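Local coordinates for TIR protein (Paracoccus denitrificans PD1222, PDB 3H16) that is of unknown function but belongs to the TIR family, with a parallel beta sheet flanked by helices, at residues S26-W29 with E30-A33; V79-T83 with H84-K88; E89-Q92 with K93-D96; D147-A150 with I151-D154. All coordinates share one frame; numbering follows the deposited sequence.

Contact 1: S26-W29 with E30-A33; sequences SHAW and EDKA
E30 and W29 meet face on: the glutamate folds back over the indole of the residue before it. From CB, which stays beside the carbonyl carbon of W29, the chain rises to CG, and this methylene sits over the six-membered ring in a CH-pi contact, 3.6 Å from CG of E30 to the ring centroid. A bend at chi2 (98°) then turns the carboxylate across the pyrrole side, with CD of E30 3.2 Å from NE1 of W29, and the carboxylate plane lies within 4° of the ring plane. The tip reaches on toward A28 CB and ends in a salt bridge from OE1 to NZ of K88. The backbone beneath is a tight turn. D31 N donates to A28 O at 2.7 Å, and K32 N donates to W29 O at 3.0 Å, approaching that oxygen from above the carbonyl plane. One water joins the two sides of the turn, accepting from A28 N and donating to D31 OD2, which also bonds S82 OG. On the other flank H27 NE2 lies 3.4 Å from K32 CB, H27 ND1 bonds I25 O, and the lysine amine goes on to D53. The turn thus makes the first connection of a right-handed beta-alpha-beta unit, leading strand 21-28 into helix 32-45, with strand 50-57 along the H27 and W29 side and helix 83-86 against A28 and D31.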
loop_
_atom_site.group_PDB
_atom_site.type_symbol
_atom_site.label_atom_id
_atom_site.label_comp_id
_atom_site.label_asym_id
_atom_site.label_seq_id
_atom_site.Cartn_x
_atom_site.Cartn_y
_atom_site.Cartn_z
ATOM N N SER B 26 14.611 12.406 -0.660
ATOM C CA SER B 26 15.898 12.070 -0.046
ATOM C C SER B 26 16.623 11.106 -0.993
ATOM O O SER B 26 16.028 10.143 -1.488
ATOM C CB SER B 26 15.673 11.398 1.310
ATOM O OG SER B 26 16.903 11.110 1.950
ATOM N N HIS B 27 17.905 11.351 -1.238
ATOM C CA HIS B 27 18.660 10.515 -2.160
ATOM C C HIS B 27 20.158 10.748 -2.018
ATOM O O HIS B 27 20.590 11.791 -1.512
ATOM C CB HIS B 27 18.277 10.870 -3.596
ATOM C CG HIS B 27 18.672 12.264 -3.990
ATOM N ND1 HIS B 27 17.973 13.380 -3.580
ATOM C CD2 HIS B 27 19.736 12.724 -4.691
ATOM C CE1 HIS B 27 18.590 14.465 -4.013
ATOM N NE2 HIS B 27 19.661 14.094 -4.690
ATOM N N ALA B 28 20.940 9.782 -2.492
ATOM C CA ALA B 28 22.401 9.869 -2.472
ATOM C C ALA B 28 22.800 10.775 -3.647
ATOM O O ALA B 28 22.287 10.616 -4.758
ATOM C CB ALA B 28 23.009 8.467 -2.639
ATOM N N TRP B 29 23.713 11.713 -3.417
ATOM C CA TRP B 29 24.099 12.646 -4.475
ATOM C C TRP B 29 24.303 12.011 -5.848
ATOM O O TRP B 29 23.899 12.571 -6.869
ATOM C CB TRP B 29 25.350 13.442 -4.080
ATOM C CG TRP B 29 26.642 12.713 -4.228
ATOM C CD1 TRP B 29 27.325 12.040 -3.252
ATOM C CD2 TRP B 29 27.430 12.605 -5.420
ATOM N NE1 TRP B 29 28.492 11.523 -3.763
ATOM C CE2 TRP B 29 28.584 11.854 -5.090
ATOM C CE3 TRP B 29 27.278 13.071 -6.734
ATOM C CZ2 TRP B 29 29.578 11.559 -6.028
ATOM C CZ3 TRP B 29 28.270 12.775 -7.669
ATOM C CH2 TRP B 29 29.403 12.027 -7.308
ATOM N N GLU B 30 24.921 10.840 -5.873
ATOM C CA GLU B 30 25.173 10.148 -7.125
ATOM C C GLU B 30 23.906 9.893 -7.942
ATOM O O GLU B 30 23.973 9.760 -9.158
ATOM C CB GLU B 30 25.890 8.824 -6.843
ATOM C CG GLU B 30 27.196 8.991 -6.066
ATOM C CD GLU B 30 27.040 8.737 -4.576
ATOM O OE1 GLU B 30 26.058 9.216 -3.971
ATOM O OE2 GLU B 30 27.914 8.059 -4.001
ATOM N N ASP B 31 22.752 9.826 -7.284
ATOM C CA ASP B 31 21.506 9.574 -8.001
ATOM C C ASP B 31 20.739 10.828 -8.395
ATOM O O ASP B 31 19.707 10.724 -9.052
ATOM C CB ASP B 31 20.573 8.666 -7.191
ATOM C CG ASP B 31 21.122 7.266 -7.032
ATOM O OD1 ASP B 31 21.642 6.706 -8.024
ATOM O OD2 ASP B 31 21.028 6.714 -5.918
ATOM N N LYS B 32 21.228 12.003 -8.003
ATOM C CA LYS B 32 20.539 13.246 -8.349
ATOM C C LYS B 32 20.503 13.468 -9.850
ATOM O O LYS B 32 19.432 13.604 -10.448
ATOM C CB LYS B 32 21.203 14.467 -7.705
ATOM C CG LYS B 32 20.593 15.782 -8.197
ATOM C CD LYS B 32 21.287 17.017 -7.643
ATOM C CE LYS B 32 20.739 17.422 -6.282
ATOM N NZ LYS B 32 21.314 18.711 -5.798
ATOM N N ALA B 33 21.685 13.507 -10.447
ATOM C CA ALA B 33 21.828 13.732 -11.874
ATOM C C ALA B 33 20.812 12.991 -12.727
ATOM O O ALA B 33 19.954 13.609 -13.350
ATOM C CB ALA B 33 23.240 13.356 -12.315
HETATM O O HOH W 1 19.665 7.425 -3.626
#

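Contact 2: V79-T83 with H84-K88; sequences VVLST and HFFKK
With chi1 at 174°, F85 swings its ring away from its own N and back along strand 74-81, whereas F86 turns its CG beside the backbone N (chi1 -65°) and brings its ring over the carbonyl of S82. The motif is strand 74-81 of the parallel TIR-domain sheet passing into helix 83-86, with S82 as N-cap. The ring of F85 receives V79 CG2 at CE2, 3.9 Å away, with the valine crossing it at about a right angle, and L81 CD2 at CE1, 3.7 Å away. The ring of F86 meets L81 CB through CZ, and it stacks on F124. S82 O stands 3.2 Å above the F86 ring plane, offset toward the rim, and the same oxygen takes F86 N in a bond of 2.9 Å lying in the carbonyl plane. The cap itself is weak: S82 OG accepts from F85 N at 3.4 Å, and it also bonds D31. T83 and K87 run side by side, CG2 of the threonine against CE of the lysine, while T83 OG1 bonds E120. K87 N closes a helical turn on T83 O at 2.7 Å. Two residues after the helix, the chain of K88 curls back, and its NZ, which also reaches E30, donates to H84 O at 2.8 Å from above the carbonyl plane.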
loop_
_atom_site.group_PDB
_atom_site.type_symbol
_atom_site.label_atom_id
_atom_site.label_comp_id
_atom_site.label_asym_id
_atom_site.label_seq_id
_atom_site.Cartn_x
_atom_site.Cartn_y
_atom_site.Cartn_z
ATOM N N VAL B 79 12.309 8.386 -0.364
ATOM C CA VAL B 79 13.717 8.085 -0.195
ATOM C C VAL B 79 14.086 7.074 -1.281
ATOM O O VAL B 79 13.441 6.031 -1.423
ATOM C CB VAL B 79 14.037 7.538 1.229
ATOM C CG1 VAL B 79 13.391 6.184 1.450
ATOM C CG2 VAL B 79 15.529 7.430 1.411
ATOM N N VAL B 80 15.084 7.412 -2.090
ATOM C CA VAL B 80 15.515 6.509 -3.150
ATOM C C VAL B 80 16.483 5.493 -2.565
ATOM O O VAL B 80 17.597 5.842 -2.154
ATOM C CB VAL B 80 16.212 7.265 -4.294
ATOM C CG1 VAL B 80 16.707 6.281 -5.349
ATOM C CG2 VAL B 80 15.244 8.247 -4.915
ATOM N N LEU B 81 16.048 4.237 -2.502
ATOM C CA LEU B 81 16.899 3.186 -1.962
ATOM C C LEU B 81 17.675 2.497 -3.073
ATOM O O LEU B 81 17.148 1.647 -3.779
ATOM C CB LEU B 81 16.068 2.160 -1.181
ATOM C CG LEU B 81 15.340 2.657 0.073
ATOM C CD1 LEU B 81 14.703 1.477 0.785
ATOM C CD2 LEU B 81 16.316 3.351 1.011
ATOM N N SER B 82 18.937 2.877 -3.226
ATOM C CA SER B 82 19.800 2.289 -4.246
ATOM C C SER B 82 21.148 1.908 -3.637
ATOM O O SER B 82 21.444 2.232 -2.482
ATOM C CB SER B 82 20.050 3.296 -5.354
ATOM O OG SER B 82 20.870 4.341 -4.860
ATOM N N THR B 83 21.971 1.234 -4.430
ATOM C CA THR B 83 23.294 0.834 -3.981
ATOM C C THR B 83 24.052 2.050 -3.464
ATOM O O THR B 83 24.723 1.965 -2.437
ATOM C CB THR B 83 24.099 0.213 -5.123
ATOM O OG1 THR B 83 23.426 -0.960 -5.584
ATOM C CG2 THR B 83 25.498 -0.163 -4.655
ATOM N N HIS B 84 23.948 3.166 -4.189
ATOM C CA HIS B 84 24.610 4.426 -3.826
ATOM C C HIS B 84 24.187 4.930 -2.464
ATOM O O HIS B 84 25.002 5.449 -1.704
ATOM C CB HIS B 84 24.298 5.525 -4.845
ATOM C CG HIS B 84 24.924 5.305 -6.181
ATOM N ND1 HIS B 84 26.289 5.228 -6.357
ATOM C CD2 HIS B 84 24.374 5.149 -7.407
ATOM C CE1 HIS B 84 26.554 5.034 -7.636
ATOM N NE2 HIS B 84 25.409 4.983 -8.294
ATOM N N PHE B 85 22.901 4.802 -2.163
ATOM C CA PHE B 85 22.414 5.256 -0.874
ATOM C C PHE B 85 22.854 4.254 0.189
ATOM O O PHE B 85 23.031 4.612 1.358
ATOM C CB PHE B 85 20.895 5.402 -0.913
ATOM C CG PHE B 85 20.277 5.722 0.414
ATOM C CD1 PHE B 85 19.932 4.705 1.298
ATOM C CD2 PHE B 85 20.006 7.038 0.770
ATOM C CE1 PHE B 85 19.323 4.991 2.510
ATOM C CE2 PHE B 85 19.396 7.338 1.985
ATOM C CZ PHE B 85 19.051 6.310 2.858
ATOM N N PHE B 86 23.045 3.001 -0.217
ATOM C CA PHE B 86 23.477 1.975 0.730
ATOM C C PHE B 86 24.961 2.095 1.066
ATOM O O PHE B 86 25.358 1.916 2.220
ATOM C CB PHE B 86 23.210 0.566 0.192
ATOM C CG PHE B 86 21.753 0.237 0.029
ATOM C CD1 PHE B 86 20.784 0.912 0.760
ATOM C CD2 PHE B 86 21.356 -0.793 -0.818
ATOM C CE1 PHE B 86 19.430 0.564 0.651
ATOM C CE2 PHE B 86 20.015 -1.150 -0.933
ATOM C CZ PHE B 86 19.048 -0.466 -0.192
ATOM N N LYS B 87 25.776 2.404 0.065
ATOM C CA LYS B 87 27.204 2.524 0.275
ATOM C C LYS B 87 27.618 3.742 1.075
ATOM O O LYS B 87 28.802 4.044 1.164
ATOM C CB LYS B 87 27.938 2.505 -1.065
ATOM C CG LYS B 87 27.840 1.163 -1.778
ATOM C CD LYS B 87 28.852 1.036 -2.902
ATOM C CE LYS B 87 28.788 -0.341 -3.545
ATOM N NZ LYS B 87 29.780 -0.474 -4.645
ATOM N N LYS B 88 26.652 4.439 1.664
ATOM C CA LYS B 88 26.974 5.615 2.469
ATOM C C LYS B 88 27.291 5.217 3.915
ATOM O O LYS B 88 27.810 6.022 4.687
ATOM C CB LYS B 88 25.814 6.621 2.456
ATOM C CG LYS B 88 25.581 7.333 1.126
ATOM C CD LYS B 88 26.682 8.330 0.826
ATOM C CE LYS B 88 26.509 8.941 -0.542
ATOM N NZ LYS B 88 26.424 7.867 -1.544
#

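Contact 3: E89-Q92 with K93-D96; sequences EWPQ and KELD
Q92 and D96, one helical turn apart, are joined by a side-chain bond: NE2 of Q92 donates to OD1 of D96 at 2.9 Å. The amide and carboxylate planes are only 19° apart, yet the donor comes in from above the carboxylate plane, 38° out of it. The glutamine reaches this position by bending at chi2 (71°), which swings its amide forward over the turn. Beneath, the main-chain oxygen of Q92 accepts twice, from L95 N at 2.9 Å and from D96 N at 3.1 Å. P91 O takes E94 N at 2.9 Å and, more weakly, L95 N. Together these bonds make a short, weakly bonded helix of the TIR domain, which follows helix 83-86 after a loop. W90 and L95 form the apolar part of its inner side. CD2 of L95 lies 3.9 Å from CB of W90, the leucine crossing the tryptophan at about a right angle. CB of E94 sits beside CD of P91 at 3.6 Å, the two side chains pointing the same way, and CG of E94 approaches CE3 of W90. The carboxylate of E94 leads away to S62 and the backbone N of R64, while W90 NE1 donates to F85 O. L63 of helix 63-73 touches W90, E94 and L95 alike.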
loop_
_atom_site.group_PDB
_atom_site.type_symbol
_atom_site.label_atom_id
_atom_site.label_comp_id
_atom_site.label_asym_id
_atom_site.label_seq_id
_atom_site.Cartn_x
_atom_site.Cartn_y
_atom_site.Cartn_z
ATOM N N GLU B 89 26.972 3.976 4.276
ATOM C CA GLU B 89 27.228 3.466 5.624
ATOM C C GLU B 89 26.528 4.259 6.728
ATOM O O GLU B 89 27.183 4.834 7.594
ATOM C CB GLU B 89 28.734 3.455 5.915
ATOM C CG GLU B 89 29.554 2.515 5.055
ATOM C CD GLU B 89 30.965 2.341 5.588
ATOM O OE1 GLU B 89 31.696 3.349 5.696
ATOM O OE2 GLU B 89 31.343 1.194 5.907
ATOM N N TRP B 90 25.204 4.293 6.707
ATOM C CA TRP B 90 24.489 5.024 7.738
ATOM C C TRP B 90 24.393 4.137 8.963
ATOM O O TRP B 90 24.133 2.941 8.840
ATOM C CB TRP B 90 23.066 5.360 7.289
ATOM C CG TRP B 90 22.942 5.955 5.931
ATOM C CD1 TRP B 90 22.531 5.321 4.795
ATOM C CD2 TRP B 90 23.199 7.308 5.566
ATOM N NE1 TRP B 90 22.512 6.198 3.744
ATOM C CE2 TRP B 90 22.920 7.428 4.187
ATOM C CE3 TRP B 90 23.638 8.436 6.269
ATOM C CZ2 TRP B 90 23.065 8.630 3.494
ATOM C CZ3 TRP B 90 23.781 9.633 5.580
ATOM C CH2 TRP B 90 23.494 9.720 4.202
ATOM N N PRO B 91 24.608 4.701 10.163
ATOM C CA PRO B 91 24.522 3.913 11.399
ATOM C C PRO B 91 23.048 3.567 11.607
ATOM O O PRO B 91 22.175 4.238 11.049
ATOM C CB PRO B 91 25.026 4.880 12.468
ATOM C CG PRO B 91 25.911 5.831 11.699
ATOM C CD PRO B 91 25.129 6.050 10.436
ATOM N N GLN B 92 22.756 2.539 12.398
ATOM C CA GLN B 92 21.358 2.166 12.630
ATOM C C GLN B 92 20.541 3.349 13.162
ATOM O O GLN B 92 19.416 3.591 12.724
ATOM C CB GLN B 92 21.271 1.004 13.627
ATOM C CG GLN B 92 19.849 0.658 14.058
ATOM C CD GLN B 92 19.045 -0.003 12.956
ATOM O OE1 GLN B 92 19.377 -1.103 12.511
ATOM N NE2 GLN B 92 17.984 0.663 12.510
ATOM N N LYS B 93 21.119 4.079 14.110
ATOM C CA LYS B 93 20.453 5.221 14.717
ATOM C C LYS B 93 20.122 6.313 13.687
ATOM O O LYS B 93 19.309 7.203 13.947
ATOM C CB LYS B 93 21.342 5.792 15.829
ATOM C CG LYS B 93 20.624 6.695 16.821
ATOM C CD LYS B 93 21.549 7.130 17.959
ATOM C CE LYS B 93 22.011 5.945 18.801
ATOM N NZ LYS B 93 22.940 6.364 19.889
ATOM N N GLU B 94 20.742 6.241 12.517
ATOM C CA GLU B 94 20.502 7.238 11.485
ATOM C C GLU B 94 19.340 6.802 10.591
ATOM O O GLU B 94 18.692 7.627 9.947
ATOM C CB GLU B 94 21.770 7.427 10.649
ATOM C CG GLU B 94 21.870 8.769 9.953
ATOM C CD GLU B 94 22.101 9.909 10.926
ATOM O OE1 GLU B 94 22.095 11.078 10.488
ATOM O OE2 GLU B 94 22.292 9.634 12.129
ATOM N N LEU B 95 19.083 5.498 10.561
ATOM C CA LEU B 95 18.012 4.946 9.753
ATOM C C LEU B 95 16.671 4.975 10.463
ATOM O O LEU B 95 15.636 5.131 9.821
ATOM C CB LEU B 95 18.345 3.505 9.366
ATOM C CG LEU B 95 19.546 3.388 8.426
ATOM C CD1 LEU B 95 19.694 1.960 7.926
ATOM C CD2 LEU B 95 19.342 4.349 7.244
ATOM N N ASP B 96 16.696 4.841 11.789
ATOM C CA ASP B 96 15.484 4.808 12.614
ATOM C C ASP B 96 14.350 5.793 12.301
ATOM O O ASP B 96 13.175 5.428 12.378
ATOM C CB ASP B 96 15.850 4.929 14.103
ATOM C CG ASP B 96 16.596 3.702 14.636
ATOM O OD1 ASP B 96 16.414 2.593 14.080
ATOM O OD2 ASP B 96 17.351 3.848 15.623
#

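Contact 4: D147-A150 with I151-D154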
loop_
_atom_site.group_PDB
_atom_site.type_symbol
_atom_site.label_atom_id
_atom_site.label_comp_id
_atom_site.label_asym_id
_atom_site.label_seq_id
_atom_site.Cartn_x
_atom_site.Cartn_y
_atom_site.Cartn_z
ATOM N N ASP B 147 0.851 6.536 -8.569
ATOM C CA ASP B 147 0.612 6.091 -7.197
ATOM C C ASP B 147 0.890 7.217 -6.197
ATOM O O ASP B 147 0.133 7.411 -5.243
ATOM C CB ASP B 147 1.495 4.884 -6.847
ATOM C CG ASP B 147 1.142 3.641 -7.659
ATOM O OD1 ASP B 147 -0.068 3.382 -7.849
ATOM O OD2 ASP B 147 2.072 2.920 -8.094
ATOM N N LEU B 148 1.977 7.958 -6.416
ATOM C CA LEU B 148 2.344 9.050 -5.529
ATOM C C LEU B 148 1.318 10.183 -5.556
ATOM O O LEU B 148 1.021 10.780 -4.521
ATOM C CB LEU B 148 3.729 9.577 -5.894
ATOM C CG LEU B 148 4.864 8.575 -5.671
ATOM C CD1 LEU B 148 6.121 9.082 -6.325
ATOM C CD2 LEU B 148 5.084 8.355 -4.186
ATOM N N MET B 149 0.778 10.477 -6.735
ATOM C CA MET B 149 -0.230 11.522 -6.862
ATOM C C MET B 149 -1.496 11.052 -6.161
ATOM O O MET B 149 -2.221 11.845 -5.564
ATOM C CB MET B 149 -0.533 11.819 -8.332
ATOM C CG MET B 149 0.600 12.492 -9.082
ATOM S SD MET B 149 1.250 13.954 -8.225
ATOM C CE MET B 149 -0.117 15.075 -8.384
ATOM N N ALA B 150 -1.760 9.751 -6.236
ATOM C CA ALA B 150 -2.930 9.185 -5.590
ATOM C C ALA B 150 -2.795 9.371 -4.089
ATOM O O ALA B 150 -3.760 9.730 -3.414
ATOM C CB ALA B 150 -3.036 7.729 -5.912
ATOM N N ILE B 151 -1.589 9.123 -3.578
ATOM C CA ILE B 151 -1.288 9.247 -2.156
ATOM C C ILE B 151 -1.310 10.702 -1.706
ATOM O O ILE B 151 -1.681 11.004 -0.573
ATOM C CB ILE B 151 0.088 8.623 -1.826
ATOM C CG1 ILE B 151 0.016 7.102 -1.987
ATOM C CG2 ILE B 151 0.503 8.963 -0.404
ATOM C CD1 ILE B 151 1.328 6.389 -1.717
ATOM N N ILE B 152 -0.910 11.606 -2.589
ATOM C CA ILE B 152 -0.922 13.023 -2.258
ATOM C C ILE B 152 -2.371 13.510 -2.122
ATOM O O ILE B 152 -2.702 14.253 -1.197
ATOM C CB ILE B 152 -0.228 13.860 -3.358
ATOM C CG1 ILE B 152 1.283 13.825 -3.169
ATOM C CG2 ILE B 152 -0.727 15.295 -3.325
ATOM C CD1 ILE B 152 2.025 14.700 -4.166
ATOM N N ARG B 153 -3.224 13.075 -3.049
ATOM C CA ARG B 153 -4.633 13.465 -3.082
ATOM C C ARG B 153 -5.574 12.715 -2.135
ATOM O O ARG B 153 -6.126 13.307 -1.202
ATOM C CB ARG B 153 -5.151 13.345 -4.516
ATOM C CG ARG B 153 -4.420 14.255 -5.477
ATOM C CD ARG B 153 -4.807 14.006 -6.922
ATOM N NE ARG B 153 -4.116 14.938 -7.811
ATOM C CZ ARG B 153 -3.939 14.750 -9.115
ATOM N NH1 ARG B 153 -4.401 13.651 -9.702
ATOM N NH2 ARG B 153 -3.292 15.664 -9.832
ATOM N N ASP B 154 -5.763 11.421 -2.389
ATOM C CA ASP B 154 -6.647 10.582 -1.577
ATOM C C ASP B 154 -6.319 10.647 -0.093
ATOM O O ASP B 154 -7.254 10.858 0.709
ATOM C CB ASP B 154 -6.572 9.124 -2.030
ATOM C CG ASP B 154 -6.641 8.978 -3.534
ATOM O OD1 ASP B 154 -7.256 9.847 -4.194
ATOM O OD2 ASP B 154 -6.090 7.988 -4.054
#
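M149 lays its terminal methyl over one face of the R153 guanidinium, CE being 3.5 Å from NH2. The methionine gets there by bending at chi2 and chi3 (-51° and -69°), while the arginine chain runs extended from CG to NE, and the two cross at a slant. The sulfur sits alongside I152, SD to CD1 at 4.2 Å. Four backbone donor-acceptor pairs follow the regular helical i to i+4 pattern. I151 N donates to D147 O at 2.9 Å, I152 N to L148 O at 2.9 Å, R153 N to M149 O at 3.0 Å, and D154 N to A150 O at 2.8 Å. All four acceptors are thereby engaged as helix 141-153 reaches its end. D154 curls its carboxylate back toward that last turn, bringing OD2 3.0 Å from A150 O, but both atoms are acceptors and this is not a hydrogen bond. The acid of D147 is served by partners beyond the two segments: OD2 forms a salt bridge with K139, and OD1 accepts from the backbone N of Q92 of the second subunit. I151 and I152 pack on strands 74-81 and 21-28, while D147, A150, I151 and D154 also reach the second subunit, where D154 OD2 comes close to D96 OD2 of that subunit, a pairing that would probably be unfavourable if both were charged.

How the contacts relate
Contacts 1 and 2 belong together: both lie at the ends of neighbouring strands, 21-28 and 74-81, and polar bonds between their side chains join them. Contact 3 continues from contact 2 along the chain, tied to it by one further hydrogen bond, but sits farther out, with more exposed residues. Contact 4 is the most buried and lies across the chain's centre from contacts 1 and 2, with centres about 23 and 24 Å away. Charge and capping mark the strand ends, a side-chain amide-to-acid bond the outer short helix, and regular backbone bonding with aliphatic packing the terminal helix. Contacts 3 and 4 meet only between subunits.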